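Local coordinates for Rab GTPase binding effector protein 1 (Homo sapiens, PDB 1TU3), which probably acts as an effector of Rab GTPases, binding the Rab protein through a dimer of its long alpha-helices, at residues R23-T26 and E27-V30; D37-K40 and L41-L45. All coordinates share one frame; numbering follows the deposited sequence.

Contact 1 (R23-T26 and E27-V30); sequences RLQT and ELDV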
loop_
_atom_site.group_PDB
_atom_site.type_symbol
_atom_site.label_atom_id
_atom_site.label_comp_id
_atom_site.label_asym_id
_atom_site.label_seq_id
_atom_site.Cartn_x
_atom_site.Cartn_y
_atom_site.Cartn_z
ATOM N N ARG G 23 14.534 1.406 25.193
ATOM C CA ARG G 23 13.320 1.893 24.559
ATOM C C ARG G 23 13.518 2.037 23.046
ATOM O O ARG G 23 12.557 2.220 22.294
ATOM C CB ARG G 23 12.924 3.240 25.183
ATOM C CG ARG G 23 12.929 3.227 26.716
ATOM C CD ARG G 23 12.227 4.441 27.342
ATOM N NE ARG G 23 13.004 5.683 27.300
ATOM C CZ ARG G 23 13.089 6.499 26.251
ATOM N NH1 ARG G 23 12.443 6.219 25.125
ATOM N NH2 ARG G 23 13.814 7.612 26.334
ATOM N N LEU G 24 14.769 1.940 22.609
ATOM C CA LEU G 24 15.107 2.115 21.209
ATOM C C LEU G 24 14.950 0.793 20.461
ATOM O O LEU G 24 14.592 0.775 19.283
ATOM C CB LEU G 24 16.543 2.634 21.094
ATOM C CG LEU G 24 17.013 3.270 19.783
ATOM C CD1 LEU G 24 18.040 4.334 20.105
ATOM C CD2 LEU G 24 17.594 2.229 18.845
ATOM N N GLN G 25 15.210 -0.317 21.148
ATOM C CA GLN G 25 15.009 -1.634 20.551
ATOM C C GLN G 25 13.533 -1.871 20.305
ATOM O O GLN G 25 13.144 -2.405 19.263
ATOM C CB GLN G 25 15.542 -2.735 21.464
ATOM C CG GLN G 25 16.866 -3.340 21.021
ATOM C CD GLN G 25 16.781 -4.032 19.670
ATOM O OE1 GLN G 25 15.841 -4.781 19.400
ATOM N NE2 GLN G 25 17.777 -3.795 18.818
ATOM N N THR G 26 12.718 -1.473 21.278
ATOM C CA THR G 26 11.275 -1.618 21.174
ATOM C C THR G 26 10.701 -0.732 20.061
ATOM O O THR G 26 9.919 -1.192 19.226
ATOM C CB THR G 26 10.596 -1.254 22.502
ATOM O OG1 THR G 26 10.920 0.100 22.845
ATOM C CG2 THR G 26 11.067 -2.185 23.607
ATOM N N GLU G 27 11.092 0.539 20.056
ATOM C CA GLU G 27 10.665 1.464 19.021
ATOM C C GLU G 27 10.933 0.911 17.619
ATOM O O GLU G 27 10.167 1.162 16.688
ATOM C CB GLU G 27 11.382 2.798 19.188
ATOM C CG GLU G 27 10.936 3.840 18.207
ATOM C CD GLU G 27 11.442 5.216 18.563
ATOM O OE1 GLU G 27 11.262 5.627 19.728
ATOM O OE2 GLU G 27 12.011 5.890 17.676
ATOM N N LEU G 28 12.028 0.168 17.477
ATOM C CA LEU G 28 12.338 -0.546 16.247
ATOM C C LEU G 28 11.330 -1.659 15.956
ATOM O O LEU G 28 10.859 -1.806 14.835
ATOM C CB LEU G 28 13.721 -1.159 16.341
ATOM C CG LEU G 28 14.098 -2.140 15.246
ATOM C CD1 LEU G 28 14.596 -1.408 13.999
ATOM C CD2 LEU G 28 15.179 -3.053 15.801
ATOM N N ASP G 29 11.018 -2.450 16.969
ATOM C CA ASP G 29 10.174 -3.614 16.773
ATOM C C ASP G 29 8.767 -3.208 16.375
ATOM O O ASP G 29 8.131 -3.879 15.562
ATOM C CB ASP G 29 10.137 -4.455 18.047
ATOM C CG ASP G 29 11.522 -4.931 18.467
ATOM O OD1 ASP G 29 12.214 -5.561 17.632
ATOM O OD2 ASP G 29 11.914 -4.676 19.630
ATOM N N VAL G 30 8.296 -2.103 16.945
ATOM C CA VAL G 30 6.974 -1.579 16.637
ATOM C C VAL G 30 7.007 -1.043 15.206
ATOM O O VAL G 30 6.101 -1.269 14.407
ATOM C CB VAL G 30 6.591 -0.458 17.638
ATOM C CG1 VAL G 30 5.337 0.288 17.188
ATOM C CG2 VAL G 30 6.357 -1.075 18.999
#

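Contact 2 (D37-K40 and L41-L45); sequences DFVK and LSQTL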
loop_
_atom_site.group_PDB
_atom_site.type_symbol
_atom_site.label_atom_id
_atom_site.label_comp_id
_atom_site.label_asym_id
_atom_site.label_seq_id
_atom_site.Cartn_x
_atom_site.Cartn_y
_atom_site.Cartn_z
ATOM N N ASP G 37 2.570 -4.538 8.291
ATOM C CA ASP G 37 1.153 -4.278 8.097
ATOM C C ASP G 37 0.967 -3.601 6.746
ATOM O O ASP G 37 0.061 -3.933 5.990
ATOM C CB ASP G 37 0.585 -3.331 9.154
ATOM C CG ASP G 37 0.325 -4.000 10.516
ATOM O OD1 ASP G 37 -0.000 -5.208 10.573
ATOM O OD2 ASP G 37 0.410 -3.273 11.533
ATOM N N PHE G 38 1.821 -2.625 6.465
ATOM C CA PHE G 38 1.652 -1.820 5.278
ATOM C C PHE G 38 2.165 -2.549 4.041
ATOM O O PHE G 38 1.707 -2.288 2.945
ATOM C CB PHE G 38 2.333 -0.460 5.453
ATOM C CG PHE G 38 1.462 0.564 6.129
ATOM C CD1 PHE G 38 0.455 1.240 5.417
ATOM C CD2 PHE G 38 1.607 0.812 7.499
ATOM C CE1 PHE G 38 -0.397 2.148 6.071
ATOM C CE2 PHE G 38 0.759 1.709 8.162
ATOM C CZ PHE G 38 -0.244 2.379 7.455
ATOM N N VAL G 39 3.110 -3.463 4.233
ATOM C CA VAL G 39 3.561 -4.344 3.157
ATOM C C VAL G 39 2.431 -5.294 2.770
ATOM O O VAL G 39 2.107 -5.431 1.590
ATOM C CB VAL G 39 4.776 -5.205 3.564
ATOM C CG1 VAL G 39 5.154 -6.164 2.418
ATOM C CG2 VAL G 39 5.951 -4.324 3.889
ATOM N N LYS G 40 1.832 -5.948 3.761
ATOM C CA LYS G 40 0.693 -6.812 3.488
ATOM C C LYS G 40 -0.479 -6.019 2.893
ATOM O O LYS G 40 -1.127 -6.497 1.957
ATOM C CB LYS G 40 0.262 -7.552 4.758
ATOM C CG LYS G 40 1.366 -8.437 5.329
ATOM C CD LYS G 40 0.837 -9.590 6.169
ATOM C CE LYS G 40 0.105 -9.106 7.405
ATOM N NZ LYS G 40 0.989 -8.332 8.316
ATOM N N LEU G 41 -0.713 -4.803 3.405
ATOM C CA LEU G 41 -1.746 -3.921 2.855
ATOM C C LEU G 41 -1.512 -3.637 1.377
ATOM O O LEU G 41 -2.437 -3.715 0.569
ATOM C CB LEU G 41 -1.797 -2.577 3.584
ATOM C CG LEU G 41 -3.183 -1.914 3.809
ATOM C CD1 LEU G 41 -3.022 -0.417 4.011
ATOM C CD2 LEU G 41 -4.116 -2.156 2.663
ATOM N N SER G 42 -0.283 -3.277 1.016
ATOM C CA SER G 42 -0.043 -2.938 -0.378
ATOM C C SER G 42 -0.164 -4.197 -1.251
ATOM O O SER G 42 -0.774 -4.139 -2.310
ATOM C CB SER G 42 1.331 -2.265 -0.564
ATOM O OG SER G 42 2.366 -3.155 -0.216
ATOM N N GLN G 43 0.398 -5.326 -0.802
ATOM C CA GLN G 43 0.278 -6.557 -1.573
ATOM C C GLN G 43 -1.194 -6.879 -1.890
ATOM O O GLN G 43 -1.515 -7.266 -2.999
ATOM C CB GLN G 43 0.902 -7.741 -0.841
ATOM C CG GLN G 43 2.385 -7.664 -0.679
ATOM C CD GLN G 43 2.938 -8.813 0.164
ATOM O OE1 GLN G 43 2.370 -9.169 1.207
ATOM N NE2 GLN G 43 4.052 -9.387 -0.278
ATOM N N THR G 44 -2.061 -6.723 -0.899
ATOM C CA THR G 44 -3.460 -7.020 -1.075
ATOM C C THR G 44 -4.090 -6.082 -2.096
ATOM O O THR G 44 -4.836 -6.516 -2.971
ATOM C CB THR G 44 -4.195 -6.933 0.268
ATOM O OG1 THR G 44 -3.882 -8.102 1.037
ATOM C CG2 THR G 44 -5.715 -6.846 0.068
ATOM N N LEU G 45 -3.773 -4.798 -1.985
ATOM C CA LEU G 45 -4.305 -3.812 -2.909
ATOM C C LEU G 45 -3.848 -4.061 -4.341
ATOM O O LEU G 45 -4.640 -3.948 -5.281
ATOM C CB LEU G 45 -3.891 -2.409 -2.475
ATOM C CG LEU G 45 -4.426 -1.941 -1.133
ATOM C CD1 LEU G 45 -3.750 -0.623 -0.757
ATOM C CD2 LEU G 45 -5.946 -1.787 -1.220
#

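Contact 1 (R23-T26 and E27-V30)
Q25 and L28 lie alongside each other on one turn of the long alpha-helix 20-54, their side chains pointing the same way. The amide of Q25, carried on a chain bent at chi2 (-63°), meets the leucine branch with both ends: L28 CD2 is 4.0 Å from Q25 OE1 and equally far from Q25 NE2. L28 is the buried residue of the group, packed on E27 of the second subunit, while L24 and Q25 pack on their counterparts Q25 and L24 there, an exchange consistent with a coiled-coil dimer. Leucine suits the inward side; glutamine suits the partly exposed border, where its long chain carries a polar group that lies against the leucine methyl CD2.

D29 crosses Q25 at a slant, the carboxylate plane turned 54° from the amide plane. Farther round, E27 runs extended beyond CG, and its OE1 stays 5.6 Å from R23 NH1, so the opposite charges probably attract only loosely across the exposed surface.

Backbone bonds from i+4 to i join the two halves, the one from V30 N to T26 O measuring 2.9 Å. T26 adds a side-chain bond: with chi1 at 59°, its hydroxyl turns back along the helix. R23 O therefore accepts two donors from the same face of its carbonyl plane, E27 N at 3.2 Å and T26 OG1 at 2.7 Å.

Contact 2 (D37-K40 and L41-L45)
D37 begins this turn of helix 20-54 by accepting L41 N at its carbonyl O, 2.8 Å away. K40, bent at chi3 and chi4, turns its NZ back toward the D37 carboxylate, but the salt bridge is long, 4.0 Å from K40 NZ to D37 OD1. F38 is buried and lies beside L41, pointing the same way; F38 CD1 and L41 CD1 meet at 4.1 Å, the methyl approaching the ring obliquely. Both also pack on S42 of the second subunit, whose small size probably lets them come close, and on the backbone of another protein's chain, consistent with a Rab-binding helical dimer.

V39 offers its carbonyl to two donors, Q43 N, nearly straight at 171°, and S42 OG, each 2.9 Å from V39 O. The serine hydroxyl gets there because chi1 (63°) places it between its own N and carbonyl carbon. V39 CG1 runs beside the extended Q43 chain, while Q43 NE2 donates a hydrogen bond to the backbone of a second such chain. K40 O takes T44 N and, weakly, T44 OG1. S42 OG is thus satisfied by V39 O, which probably helps a buried serine to sit beside apolar groups.

Both contacts lie on helix 20-54, in series along the chain, with centres 22 Å apart and nearest atoms about 7 Å apart, so they do not touch. Contact 1 is a surface contact near the beginning of the helix, and contact 2 is partly buried close to the middle of the chain. The second subunit packs on each; a chain of another protein also reaches V30 in contact 1, whereas two such chains touch contact 2. Each has a hydroxyl bonded to the carbonyl three residues earlier. Contact 1 otherwise has one buried leucine beside a glutamine, with charged and polar side chains on the surface; the aromatic-aliphatic pair sets contact 2 apart.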